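Local atomic coordinates of carboxypeptidase 1 (Deinococcus radiodurans str. R1, PDB entry 5GIV), a protein that acts as a zinc-dependent M32 metallocarboxypeptidase, probably releasing amino acids one after another from peptide C-termini with broad specificity except for proline. Residues Phe37-Ala40 / Gly41-Glu44; Glu165-Ala169 / Glu170-Gln174. All coordinates share one frame; numbering follows the deposited sequence.

Interaction 1 (Phe37-Ala40 / Gly41-Glu44); sequences FLPA and GAAE
A type I beta turn, Pro39 to Ala42, makes the bend of the short loop that leads into helix 43-62. It is closed by a hydrogen bond from Ala42 N to Pro39 O, 3.0 Å long and fairly straight at 155°. The donor stands above the carbonyl plane of Pro39, 48° out of it, so it does not lie on a lone pair. Ala40 and Gly41 hold the two corner positions. Ala42 is also the N-cap residue of the helix. Its methyl turns back into the bend, and Ala42 CB lies 3.4 Å from Pro39 O.

Leu38, just before the turn, lays its side chain against the start of the helix. Its CG is anti to the backbone N (chi1 -173°), which carries the forked end across to Ala42 and Ala43. The two branches do different work. Leu38 CD1 packs methyl to methyl on Ala42 CB at 3.5 Å. Leu38 CD2 reaches further along and lies 4.0 Å from Ala43 CA, with the carbonyl oxygen of Ala42 beside it. The proline ring gives a looser contact on the same methyl, with Pro39 CD 4.3 Å from Ala42 CB. The backbone bond and a small apolar patch thus meet at Ala42.

The bend joins helix 8-36 to helix 43-62, far from the metal site and at the dimer contact. Phe37, just past the end of helix 8-36, stacks its ring on Phe37 of the second subunit, and Gly41 makes backbone hydrogen bonds to that subunit. Leu38 packs on Asp245 of the second subunit, the first residue of strand 245-250 there, while Pro39 and Ala42 pack on its Arg226 and His244, in the loops beside its strands 230-232 and 245-250.

Interaction 2 (Glu165-Ala169 / Glu170-Gln174); sequences EGMTA and EQVGQ
Met167 lays its sulfur over the flat face of the Gln171 side-chain amide, with Met167 SD 3.5 Å from Gln171 CD. The two side chains cross at about a right angle. The Met167 chain is bent at chi2 and chi3, while Gln171 runs out extended beneath the sulfur. This is the N-terminal end of helix 169-193, closed by an N-cap and a hydrophobic staple. The staple pairs the residue before the cap with the fourth residue of the helix: Met167 CG meets Val172 CG2 at 3.7 Å.

Thr168 is the N-cap. Thr168 OG1 sits between the backbone N and the carbonyl carbon (chi1 65°), and there it accepts from Gln171 N at 3.1 Å. That N-H also makes a weak bond to Thr168 O. With a valine here, Gln171 N would probably lose its capping acceptor and keep just the weak bond, leaving the first turn less firmly closed. Thr168 O takes a much straighter bond from Val172 N, 3.0 Å at 159°. The helical bonds begin with that one and continue with Gly173 N to Ala169 O, 2.9 Å.

Helix 155-163 lies against the cap: Asp157 OD1 is hydrogen-bonded to Ala169 N, and Ile160 touches Met167, Ala169 and Val172. Met167 also packs on Ile424 of helix 420-439, and its side chain is about 11 Å from that of Glu296, a zinc ligand. Val172 CG2 packs tightly at the cap, 3.1 Å from Thr168 O.

From the N terminus, helix 8-36 ends and interaction 1 closes the tight loop that starts helix 43-62. Several more helices follow. Then helix 155-163 ends, and interaction 2 closes the loop that starts helix 169-193. The two contacts are in series; they neither nest nor cross. Both are local closures at the start of a helix, on opposite sides of the chain's centre. The centres of interactions 1 and 2 are about 41 Å apart, and the nearest atoms of interactions 1 and 2 are about 32 Å apart. The 37-44 bend faces the second subunit. The 165-174 segment touches only its own chain and joins helices 155-163, 169-193 and 420-439, nearer the metal site.

Interaction 1 (Phe37-Ala40 / Gly41-Glu44)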
loop_
_atom_site.group_PDB
_atom_site.type_symbol
_atom_site.label_atom_id
_atom_site.label_comp_id
_atom_site.label_asym_id
_atom_site.label_seq_id
_atom_site.Cartn_x
_atom_site.Cartn_y
_atom_site.Cartn_z
ATOM N N PHE A 37 -6.035 -0.949 3.650
ATOM C CA PHE A 37 -5.379 -0.591 4.897
ATOM C C PHE A 37 -5.563 0.858 5.333
ATOM O O PHE A 37 -5.161 1.191 6.450
ATOM C CB PHE A 37 -3.881 -0.915 4.801
ATOM C CG PHE A 37 -3.611 -2.379 4.526
ATOM C CD1 PHE A 37 -3.920 -3.342 5.477
ATOM C CD2 PHE A 37 -3.078 -2.791 3.312
ATOM C CE1 PHE A 37 -3.690 -4.691 5.227
ATOM C CE2 PHE A 37 -2.844 -4.132 3.061
ATOM C CZ PHE A 37 -3.145 -5.080 4.017
ATOM N N LEU A 38 -6.164 1.710 4.521
ATOM C CA LEU A 38 -6.322 3.104 4.886
ATOM C C LEU A 38 -7.054 3.225 6.217
ATOM O O LEU A 38 -8.152 2.673 6.365
ATOM C CB LEU A 38 -7.094 3.836 3.802
ATOM C CG LEU A 38 -7.192 5.344 3.990
ATOM C CD1 LEU A 38 -5.797 5.962 3.829
ATOM C CD2 LEU A 38 -8.209 5.959 3.022
ATOM N N PRO A 39 -6.482 3.898 7.209
ATOM C CA PRO A 39 -7.200 4.095 8.476
ATOM C C PRO A 39 -8.421 4.992 8.298
ATOM O O PRO A 39 -8.507 5.809 7.377
ATOM C CB PRO A 39 -6.150 4.745 9.388
ATOM C CG PRO A 39 -4.823 4.351 8.760
ATOM C CD PRO A 39 -5.075 4.317 7.289
ATOM N N ALA A 40 -9.357 4.851 9.247
ATOM C CA ALA A 40 -10.670 5.483 9.120
ATOM C C ALA A 40 -10.574 7.001 9.018
ATOM O O ALA A 40 -11.326 7.623 8.260
ATOM C CB ALA A 40 -11.553 5.082 10.298
ATOM N N GLY A 41 -9.656 7.620 9.764
ATOM C CA GLY A 41 -9.589 9.064 9.723
ATOM C C GLY A 41 -8.831 9.644 8.556
ATOM O O GLY A 41 -8.649 10.864 8.481
ATOM N N ALA A 42 -8.425 8.816 7.598
ATOM C CA ALA A 42 -7.558 9.259 6.518
ATOM C C ALA A 42 -8.289 9.356 5.190
ATOM O O ALA A 42 -7.646 9.575 4.157
ATOM C CB ALA A 42 -6.362 8.308 6.385
ATOM N N ALA A 43 -9.621 9.261 5.201
ATOM C CA ALA A 43 -10.370 9.182 3.954
ATOM C C ALA A 43 -10.233 10.462 3.150
ATOM O O ALA A 43 -9.954 10.424 1.941
ATOM C CB ALA A 43 -11.842 8.898 4.249
ATOM N N GLU A 44 -10.374 11.609 3.814
ATOM C CA GLU A 44 -10.446 12.876 3.097
ATOM C C GLU A 44 -9.119 13.195 2.432
ATOM O O GLU A 44 -9.076 13.608 1.267
ATOM C CB GLU A 44 -10.837 14.004 4.050
ATOM C CG GLU A 44 -11.097 15.316 3.338
ATOM C CD GLU A 44 -11.422 16.455 4.289
ATOM O OE1 GLU A 44 -11.035 17.607 3.975
ATOM O OE2 GLU A 44 -12.042 16.199 5.348
#

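Interaction 2 (Glu165-Ala169 / Glu170-Gln174)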
loop_
_atom_site.group_PDB
_atom_site.type_symbol
_atom_site.label_atom_id
_atom_site.label_comp_id
_atom_site.label_asym_id
_atom_site.label_seq_id
_atom_site.Cartn_x
_atom_site.Cartn_y
_atom_site.Cartn_z
ATOM N N GLU A 165 -15.081 -2.457 -27.202
ATOM C CA GLU A 165 -14.911 -1.815 -28.494
ATOM C C GLU A 165 -15.534 -2.664 -29.590
ATOM O O GLU A 165 -15.262 -3.864 -29.699
ATOM C CB GLU A 165 -13.428 -1.580 -28.785
ATOM C CG GLU A 165 -13.192 -0.798 -30.063
ATOM C CD GLU A 165 -11.736 -0.772 -30.482
ATOM O OE1 GLU A 165 -10.947 -1.599 -29.988
ATOM O OE2 GLU A 165 -11.372 0.064 -31.327
ATOM N N GLY A 166 -16.388 -2.031 -30.391
ATOM C CA GLY A 166 -17.053 -2.693 -31.487
ATOM C C GLY A 166 -18.408 -3.267 -31.144
ATOM O O GLY A 166 -19.167 -3.605 -32.054
ATOM N N MET A 167 -18.718 -3.412 -29.865
ATOM C CA MET A 167 -20.008 -3.936 -29.456
ATOM C C MET A 167 -21.078 -2.855 -29.582
ATOM O O MET A 167 -20.822 -1.668 -29.366
ATOM C CB MET A 167 -19.925 -4.472 -28.022
ATOM C CG MET A 167 -21.129 -5.292 -27.565
ATOM S SD MET A 167 -21.148 -6.971 -28.246
ATOM C CE MET A 167 -19.518 -7.562 -27.783
ATOM N N THR A 168 -22.290 -3.278 -29.932
ATOM C CA THR A 168 -23.410 -2.369 -30.128
ATOM C C THR A 168 -24.599 -2.806 -29.283
ATOM O O THR A 168 -24.655 -3.929 -28.775
ATOM C CB THR A 168 -23.858 -2.322 -31.584
ATOM O OG1 THR A 168 -24.369 -3.611 -31.940
ATOM C CG2 THR A 168 -22.687 -1.977 -32.491
ATOM N N ALA A 169 -25.556 -1.887 -29.138
ATOM C CA ALA A 169 -26.769 -2.209 -28.399
ATOM C C ALA A 169 -27.572 -3.291 -29.107
ATOM O O ALA A 169 -28.146 -4.170 -28.456
ATOM C CB ALA A 169 -27.613 -0.951 -28.190
ATOM N N GLU A 170 -27.629 -3.249 -30.438
ATOM C CA GLU A 170 -28.401 -4.257 -31.160
ATOM C C GLU A 170 -27.780 -5.639 -31.021
ATOM O O GLU A 170 -28.500 -6.641 -31.018
ATOM C CB GLU A 170 -28.528 -3.885 -32.640
ATOM C CG GLU A 170 -29.077 -2.478 -32.891
ATOM C CD GLU A 170 -29.987 -2.391 -34.119
ATOM O OE1 GLU A 170 -31.229 -2.330 -33.942
ATOM O OE2 GLU A 170 -29.461 -2.386 -35.256
ATOM N N GLN A 171 -26.456 -5.709 -30.901
ATOM C CA GLN A 171 -25.783 -6.993 -30.738
ATOM C C GLN A 171 -25.962 -7.529 -29.322
ATOM O O GLN A 171 -26.107 -8.743 -29.120
ATOM C CB GLN A 171 -24.307 -6.838 -31.094
ATOM C CG GLN A 171 -23.512 -8.121 -31.129
ATOM C CD GLN A 171 -22.052 -7.870 -31.472
ATOM O OE1 GLN A 171 -21.652 -6.726 -31.744
ATOM N NE2 GLN A 171 -21.251 -8.937 -31.490
ATOM N N VAL A 172 -25.944 -6.632 -28.331
ATOM C CA VAL A 172 -26.199 -7.014 -26.945
ATOM C C VAL A 172 -27.610 -7.569 -26.806
ATOM O O VAL A 172 -27.832 -8.625 -26.190
ATOM C CB VAL A 172 -25.980 -5.802 -26.020
ATOM C CG1 VAL A 172 -26.501 -6.085 -24.611
ATOM C CG2 VAL A 172 -24.509 -5.388 -25.999
ATOM N N GLY A 173 -28.586 -6.874 -27.407
ATOM C CA GLY A 173 -29.969 -7.316 -27.309
ATOM C C GLY A 173 -30.183 -8.712 -27.856
ATOM O O GLY A 173 -30.971 -9.489 -27.310
ATOM N N GLN A 174 -29.480 -9.054 -28.937
ATOM C CA GLN A 174 -29.626 -10.387 -29.507
ATOM C C GLN A 174 -29.039 -11.445 -28.583
ATOM O O GLN A 174 -29.605 -12.532 -28.436
ATOM C CB GLN A 174 -28.971 -10.445 -30.887
ATOM C CG GLN A 174 -29.360 -9.280 -31.796
ATOM C CD GLN A 174 -28.966 -9.501 -33.253
ATOM O OE1 GLN A 174 -28.319 -10.497 -33.592
ATOM N NE2 GLN A 174 -29.355 -8.569 -34.121
#